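Local atomic coordinates of SusD superfamily protein (Parabacteroides distasonis, PDB entry 3OTN), a protein that probably binds nutrients, most likely carbohydrates, at the outer membrane as a member of the SusD family. Residues Ile267-Pro270 and Ile275-Tyr278; Phe339-Ala344 and Lys350-Trp355. One frame throughout, in Å; residues are numbered along the deposited sequence.

Contact 1 of 2, residues Ile267-Pro270 and Ile275-Tyr278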
ATOM      1  N   ILE A 267      -4.351 -15.270  -3.557  1.00 19.16           N
ATOM      2  CA  ILE A 267      -2.897 -15.050  -3.747  1.00 22.73           C
ATOM      3  C   ILE A 267      -2.053 -15.661  -2.630  1.00 25.98           C
ATOM      4  O   ILE A 267      -0.973 -16.208  -2.891  1.00 24.11           O
ATOM      5  CB  ILE A 267      -2.607 -13.499  -3.862  1.00 24.95           C
ATOM      6  CG1 ILE A 267      -3.149 -12.939  -5.193  1.00 32.49           C
ATOM      7  CG2 ILE A 267      -1.142 -13.109  -3.726  1.00 28.01           C
ATOM      8  CD1 ILE A 267      -2.448 -13.419  -6.351  1.00 34.58           C
ATOM      9  N   PHE A 268      -2.561 -15.567  -1.402  1.00 24.62           N
ATOM     10  CA  PHE A 268      -1.844 -16.001  -0.200  1.00 23.22           C
ATOM     11  C   PHE A 268      -2.023 -17.467   0.154  1.00 23.66           C
ATOM     12  O   PHE A 268      -1.280 -18.000   0.984  1.00 22.41           O
ATOM     13  CB  PHE A 268      -2.291 -15.160   0.994  1.00 21.51           C
ATOM     14  CG  PHE A 268      -2.187 -13.679   0.756  1.00 19.85           C
ATOM     15  CD1 PHE A 268      -0.996 -13.013   0.944  1.00 17.46           C
ATOM     16  CD2 PHE A 268      -3.285 -12.960   0.316  1.00 21.06           C
ATOM     17  CE1 PHE A 268      -0.892 -11.640   0.709  1.00 24.71           C
ATOM     18  CE2 PHE A 268      -3.189 -11.599   0.077  1.00 22.89           C
ATOM     19  CZ  PHE A 268      -1.994 -10.935   0.278  1.00 20.82           C
ATOM     20  N   LEU A 269      -2.970 -18.137  -0.492  1.00 23.87           N
ATOM     21  CA  LEU A 269      -3.361 -19.481  -0.102  1.00 22.21           C
ATOM     22  C   LEU A 269      -2.389 -20.440  -0.763  1.00 23.57           C
ATOM     23  O   LEU A 269      -1.973 -20.159  -1.871  1.00 19.97           O
ATOM     24  CB  LEU A 269      -4.791 -19.787  -0.564  1.00 24.39           C
ATOM     25  CG  LEU A 269      -5.937 -18.895  -0.061  1.00 25.19           C
ATOM     26  CD1 LEU A 269      -7.320 -19.306  -0.657  1.00 21.62           C
ATOM     27  CD2 LEU A 269      -5.943 -18.889   1.437  1.00 26.73           C
ATOM     28  N   PRO A 270      -1.999 -21.544  -0.089  1.00 23.44           N
ATOM     29  CA  PRO A 270      -1.011 -22.500  -0.646  1.00 27.05           C
ATOM     30  C   PRO A 270      -1.426 -23.072  -1.975  1.00 26.62           C
ATOM     31  O   PRO A 270      -2.552 -23.549  -2.104  1.00 26.42           O
ATOM     32  CB  PRO A 270      -0.918 -23.620   0.435  1.00 27.91           C
ATOM     33  CG  PRO A 270      -2.028 -23.373   1.373  1.00 29.16           C
ATOM     34  CD  PRO A 270      -2.374 -21.913   1.284  1.00 26.17           C
ATOM     35  N   ILE A 275      -7.502 -26.348   0.082  1.00 25.44           N
ATOM     36  CA  ILE A 275      -8.011 -25.901   1.388  1.00 24.62           C
ATOM     37  C   ILE A 275      -9.229 -24.975   1.317  1.00 23.91           C
ATOM     38  O   ILE A 275      -9.795 -24.660   2.356  1.00 25.55           O
ATOM     39  CB  ILE A 275      -6.911 -25.187   2.259  1.00 23.79           C
ATOM     40  CG1 ILE A 275      -6.444 -23.851   1.639  1.00 25.92           C
ATOM     41  CG2 ILE A 275      -5.753 -26.181   2.530  1.00 29.65           C
ATOM     42  CD1 ILE A 275      -5.839 -22.839   2.682  1.00 23.67           C
ATOM     43  N   SER A 276      -9.589 -24.538   0.110  1.00 22.18           N
ATOM     44  CA  SER A 276     -10.585 -23.495  -0.124  1.00 22.28           C
ATOM     45  C   SER A 276     -11.690 -23.882  -1.095  1.00 23.78           C
ATOM     46  O   SER A 276     -11.609 -24.907  -1.778  1.00 23.59           O
ATOM     47  CB  SER A 276      -9.912 -22.235  -0.663  1.00 22.20           C
ATOM     48  OG  SER A 276      -9.725 -22.309  -2.052  1.00 20.45           O
ATOM     49  N   ALA A 277     -12.706 -23.018  -1.142  1.00 24.11           N
ATOM     50  CA  ALA A 277     -13.885 -23.140  -2.029  1.00 24.24           C
ATOM     51  C   ALA A 277     -13.575 -22.614  -3.422  1.00 23.97           C
ATOM     52  O   ALA A 277     -14.337 -22.837  -4.342  1.00 23.13           O
ATOM     53  CB  ALA A 277     -15.091 -22.355  -1.452  1.00 22.48           C
ATOM     54  N   TYR A 278     -12.473 -21.884  -3.570  1.00 24.42           N
ATOM     55  CA  TYR A 278     -12.066 -21.383  -4.882  1.00 24.76           C
ATOM     56  C   TYR A 278     -11.720 -22.544  -5.817  1.00 28.81           C
ATOM     57  O   TYR A 278     -11.289 -23.603  -5.356  1.00 26.04           O
ATOM     58  CB  TYR A 278     -10.858 -20.475  -4.747  1.00 24.25           C
ATOM     59  CG  TYR A 278     -11.138 -19.196  -3.997  1.00 21.81           C
ATOM     60  CD1 TYR A 278     -11.767 -18.122  -4.630  1.00 22.92           C
ATOM     61  CD2 TYR A 278     -10.761 -19.045  -2.662  1.00 19.55           C
ATOM     62  CE1 TYR A 278     -12.051 -16.936  -3.938  1.00 25.17           C
ATOM     63  CE2 TYR A 278     -11.020 -17.858  -1.960  1.00 21.15           C
ATOM     64  CZ  TYR A 278     -11.668 -16.801  -2.602  1.00 23.68           C
ATOM     65  OH  TYR A 278     -11.909 -15.608  -1.904  1.00 23.63           O
TER
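Leu269 reaches from one limb of a long irregular loop, which links strand 249-253 to strand 286-287 in this SusD-family protein, to the other limb at Ile275, Ser276 and Tyr278. The chain turns back on itself between the two limbs; no hydrogen bond joins them directly, and their mutual contact is apolar. The CB of Leu269 heads for the opposite limb, and CG, anti to the carbonyl carbon (chi1 -59°), carries the branch point there. From it CD2 goes to CD1 of Ile275, 4.1 Å away, while CD1 enters the corner between CB of Ser276 at 3.9 Å and the ring of Tyr278, whose CD2 lies 4.0 Å from Leu269 CD1. A forked leucine suits this place because its two methyls serve different neighbours. The same CD1 of Ile275 also meets CD of Pro270, at 3.8 Å; the rigid, puckered proline ring offers its CD and CG methylenes. Both residues also touch Phe309 of strand 308-312 and Leu331 of strand 329-331. Ser276 is small enough for Leu269 CD1 to come up to its CB, and its hydroxyl is bonded to Glu281; Ser276 OG also receives a weak bond from Tyr278 N, 3.2 Å long.

Contact 2 of 2, residues Phe339-Ala344 and Lys350-Trp355. With EDO (1,2-ethanediol), chain P.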
ATOM      1  N   PHE A 339      -4.806 -12.016   5.830  1.00 17.27           N
ATOM      2  CA  PHE A 339      -5.934 -11.594   4.991  1.00 20.06           C
ATOM      3  C   PHE A 339      -6.903 -12.734   4.677  1.00 17.05           C
ATOM      4  O   PHE A 339      -7.607 -12.671   3.702  1.00 20.54           O
ATOM      5  CB  PHE A 339      -5.376 -10.998   3.703  1.00 18.96           C
ATOM      6  CG  PHE A 339      -4.288  -9.972   3.940  1.00 21.25           C
ATOM      7  CD1 PHE A 339      -4.566  -8.807   4.642  1.00 24.46           C
ATOM      8  CD2 PHE A 339      -2.990 -10.175   3.474  1.00 22.51           C
ATOM      9  CE1 PHE A 339      -3.579  -7.839   4.853  1.00 28.01           C
ATOM     10  CE2 PHE A 339      -1.996  -9.212   3.689  1.00 20.68           C
ATOM     11  CZ  PHE A 339      -2.306  -8.043   4.369  1.00 19.08           C
ATOM     12  N   PHE A 340      -6.983 -13.715   5.572  1.00 17.99           N
ATOM     13  CA  PHE A 340      -7.791 -14.919   5.381  1.00 19.10           C
ATOM     14  C   PHE A 340      -9.275 -14.665   5.742  1.00 19.33           C
ATOM     15  O   PHE A 340      -9.734 -14.851   6.881  1.00 22.83           O
ATOM     16  CB  PHE A 340      -7.150 -16.046   6.190  1.00 20.05           C
ATOM     17  CG  PHE A 340      -7.646 -17.428   5.869  1.00 18.87           C
ATOM     18  CD1 PHE A 340      -8.817 -17.937   6.456  1.00 23.96           C
ATOM     19  CD2 PHE A 340      -6.869 -18.283   5.083  1.00 24.45           C
ATOM     20  CE1 PHE A 340      -9.221 -19.260   6.190  1.00 23.56           C
ATOM     21  CE2 PHE A 340      -7.275 -19.552   4.807  1.00 23.10           C
ATOM     22  CZ  PHE A 340      -8.452 -20.057   5.374  1.00 26.96           C
ATOM     23  N   ASP A 341      -9.999 -14.176   4.745  1.00 19.47           N
ATOM     24  CA  ASP A 341     -11.458 -14.009   4.782  1.00 19.70           C
ATOM     25  C   ASP A 341     -12.044 -15.409   4.841  1.00 19.13           C
ATOM     26  O   ASP A 341     -12.227 -16.077   3.819  1.00 20.44           O
ATOM     27  CB  ASP A 341     -11.914 -13.200   3.547  1.00 19.29           C
ATOM     28  CG  ASP A 341     -13.445 -12.992   3.470  1.00 21.43           C
ATOM     29  OD1 ASP A 341     -14.226 -13.604   4.237  1.00 16.49           O
ATOM     30  OD2 ASP A 341     -13.864 -12.231   2.577  1.00 17.74           O
ATOM     31  N   GLN A 342     -12.331 -15.841   6.061  1.00 19.23           N
ATOM     32  CA  GLN A 342     -12.679 -17.207   6.338  1.00 22.76           C
ATOM     33  C   GLN A 342     -13.995 -17.641   5.691  1.00 22.38           C
ATOM     34  O   GLN A 342     -14.092 -18.757   5.185  1.00 20.21           O
ATOM     35  CB  GLN A 342     -12.729 -17.457   7.834  1.00 24.77           C
ATOM     36  CG  GLN A 342     -12.871 -18.932   8.177  1.00 35.09           C
ATOM     37  CD  GLN A 342     -12.426 -19.245   9.592  1.00 52.65           C
ATOM     38  OE1 GLN A 342     -12.766 -18.506  10.533  1.00 47.17           O
ATOM     39  NE2 GLN A 342     -11.642 -20.333   9.753  1.00 43.99           N
ATOM     40  N   VAL A 343     -14.988 -16.759   5.680  1.00 22.21           N
ATOM     41  CA  VAL A 343     -16.237 -17.032   4.964  1.00 20.44           C
ATOM     42  C   VAL A 343     -15.975 -17.241   3.464  1.00 19.08           C
ATOM     43  O   VAL A 343     -16.525 -18.152   2.858  1.00 20.51           O
ATOM     44  CB  VAL A 343     -17.311 -15.920   5.210  1.00 19.27           C
ATOM     45  CG1 VAL A 343     -18.511 -16.121   4.285  1.00 19.84           C
ATOM     46  CG2 VAL A 343     -17.770 -15.980   6.704  1.00 17.27           C
ATOM     47  N   ALA A 344     -15.100 -16.429   2.889  1.00 17.30           N
ATOM     48  CA  ALA A 344     -14.781 -16.538   1.467  1.00 17.92           C
ATOM     49  C   ALA A 344     -14.062 -17.867   1.172  1.00 19.36           C
ATOM     50  O   ALA A 344     -14.414 -18.595   0.215  1.00 18.86           O
ATOM     51  CB  ALA A 344     -13.965 -15.324   0.994  1.00 14.62           C
ATOM     52  N   LYS A 350     -16.140 -15.665  -2.667  1.00 21.33           N
ATOM     53  CA  LYS A 350     -16.478 -14.306  -3.058  1.00 22.73           C
ATOM     54  C   LYS A 350     -16.188 -13.383  -1.873  1.00 20.26           C
ATOM     55  O   LYS A 350     -17.073 -13.106  -1.042  1.00 20.41           O
ATOM     56  CB  LYS A 350     -17.958 -14.178  -3.461  1.00 18.41           C
ATOM     57  CG  LYS A 350     -18.410 -14.964  -4.674  1.00 27.91           C
ATOM     58  CD  LYS A 350     -19.867 -14.632  -4.995  1.00 25.49           C
ATOM     59  CE  LYS A 350     -20.440 -15.504  -6.097  1.00 28.80           C
ATOM     60  NZ  LYS A 350     -21.880 -15.258  -6.263  1.00 26.46           N
ATOM     61  N   SER A 351     -14.934 -12.946  -1.785  1.00 19.14           N
ATOM     62  CA  SER A 351     -14.506 -12.141  -0.662  1.00 20.59           C
ATOM     63  C   SER A 351     -14.975 -10.726  -0.814  1.00 19.56           C
ATOM     64  O   SER A 351     -14.740 -10.097  -1.857  1.00 17.68           O
ATOM     65  CB  SER A 351     -12.998 -12.115  -0.537  1.00 19.74           C
ATOM     66  OG  SER A 351     -12.617 -11.235   0.507  1.00 16.88           O
ATOM     67  N   ASP A 352     -15.580 -10.218   0.260  1.00 19.94           N
ATOM     68  CA  ASP A 352     -15.966  -8.814   0.367  1.00 17.25           C
ATOM     69  C   ASP A 352     -15.112  -8.096   1.419  1.00 17.85           C
ATOM     70  O   ASP A 352     -15.545  -7.129   2.061  1.00 17.15           O
ATOM     71  CB  ASP A 352     -17.477  -8.678   0.626  1.00 19.48           C
ATOM     72  CG  ASP A 352     -17.974  -9.454   1.820  1.00 21.77           C
ATOM     73  OD1 ASP A 352     -17.212 -10.223   2.437  1.00 19.77           O
ATOM     74  OD2 ASP A 352     -19.172  -9.299   2.154  1.00 23.62           O
ATOM     75  N   LEU A 353     -13.868  -8.551   1.549  1.00 16.95           N
ATOM     76  CA  LEU A 353     -12.869  -7.921   2.434  1.00 17.80           C
ATOM     77  C   LEU A 353     -12.147  -6.774   1.702  1.00 16.61           C
ATOM     78  O   LEU A 353     -11.552  -6.983   0.641  1.00 19.98           O
ATOM     79  CB  LEU A 353     -11.825  -8.959   2.936  1.00 15.89           C
ATOM     80  CG  LEU A 353     -10.714  -8.490   3.876  1.00 20.68           C
ATOM     81  CD1 LEU A 353     -11.230  -7.947   5.254  1.00 14.69           C
ATOM     82  CD2 LEU A 353      -9.627  -9.601   4.075  1.00 15.16           C
ATOM     83  N   ASN A 354     -12.171  -5.573   2.297  1.00 17.44           N
ATOM     84  CA  ASN A 354     -11.495  -4.396   1.717  1.00 17.19           C
ATOM     85  C   ASN A 354      -9.980  -4.595   1.799  1.00 17.70           C
ATOM     86  O   ASN A 354      -9.504  -5.420   2.607  1.00 17.73           O
ATOM     87  CB  ASN A 354     -11.914  -3.091   2.449  1.00 16.07           C
ATOM     88  CG  ASN A 354     -13.223  -2.511   1.944  1.00 16.15           C
ATOM     89  OD1 ASN A 354     -13.900  -3.108   1.125  1.00 18.32           O
ATOM     90  ND2 ASN A 354     -13.593  -1.307   2.452  1.00 16.42           N
ATOM     91  N   TRP A 355      -9.243  -3.918   0.924  1.00 16.95           N
ATOM     92  CA  TRP A 355      -7.766  -3.825   0.981  1.00 16.90           C
ATOM     93  C   TRP A 355      -7.358  -2.408   1.408  1.00 20.49           C
ATOM     94  O   TRP A 355      -7.734  -1.432   0.767  1.00 19.83           O
ATOM     95  CB  TRP A 355      -7.154  -4.183  -0.357  1.00 13.88           C
ATOM     96  CG  TRP A 355      -5.670  -4.000  -0.490  1.00 16.46           C
ATOM     97  CD1 TRP A 355      -5.024  -2.935  -1.075  1.00 20.17           C
ATOM     98  CD2 TRP A 355      -4.638  -4.873  -0.014  1.00 15.47           C
ATOM     99  NE1 TRP A 355      -3.676  -3.121  -1.025  1.00 18.25           N
ATOM    100  CE2 TRP A 355      -3.405  -4.297  -0.385  1.00 21.55           C
ATOM    101  CE3 TRP A 355      -4.636  -6.112   0.640  1.00 23.48           C
ATOM    102  CZ2 TRP A 355      -2.185  -4.894  -0.099  1.00 20.23           C
ATOM    103  CZ3 TRP A 355      -3.415  -6.721   0.917  1.00 20.71           C
ATOM    104  CH2 TRP A 355      -2.208  -6.100   0.546  1.00 23.66           C
TER
HETATM  105  C1  EDO P 628     -22.514  -6.148   0.512  1.00 37.33           C
HETATM  106  O1  EDO P 628     -22.533  -6.316  -0.932  1.00 36.06           O
HETATM  107  C2  EDO P 628     -21.781  -7.266   1.267  1.00 37.13           C
HETATM  108  O2  EDO P 628     -20.478  -7.554   0.725  1.00 17.79           O
HETATM  109  O   HOH W   1     -16.761 -12.925   3.322  1.00 20.69           O
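Asp341 and Ser351 make the one direct hydrogen bond between these segments: the hydroxyl OG of Ser351 donates to Asp341 OD2 over 2.6 Å, using the anti lone pair of that oxygen. Ser351 OG also accepts from Leu353 N at 3.1 Å, an ST turn, so the serine is gripped as both donor and acceptor. The other carboxylate oxygen, OD1, takes Ala344 N from above the carboxylate plane, 70° out of it. Asp341 is thereby the N-cap of helix 342-348, and one short side chain ties the helix start to the returning loop of this SusD-type fold; CG anti to the backbone N (chi1 179°) sets it facing that loop. With an alanine in place of Asp341, Ala344 N would probably lose its cap and Ser351 OG its acceptor. As for charge, Asp352 OD1 lies 3.9 Å from Asp341 OD2, and a water 2.8 Å from Asp341 OD1 and 2.9 Å from Asp352 OD1 probably eases their repulsion. Among apolar contacts, the small Ala344 lets its CB come within 3.6 Å of Ser351 CA. The aromatic pair is edge-to-face, the planes at 56°: Trp355 presents CZ3 over one face of Phe339, near its rim, 3.9 Å from Phe339 CZ.

Contact 1 closes before contact 2 opens along the chain, yet their centres lie 11 Å apart and they share a buried interface. Aromatic groups take part in it: CZ of Phe268 comes to 3.4 Å from CD2 of Phe339, and CD2 of Leu269 sits 3.7 Å from CE2 of Phe340. Elsewhere the hydroxyl OH of Tyr278 lies against the methyl CB of Ala344 at 3.6 Å. Leu269 and Tyr278 thus each face both contacts. Near contact 2 lie a 1,2-ethanediol and an acetate, both probably from the crystallisation liquor: the diol donates to Asp352 OD2 and also bonds Leu257 and Asn258, and the acetate lies about 5 Å from the Asp352 side chain.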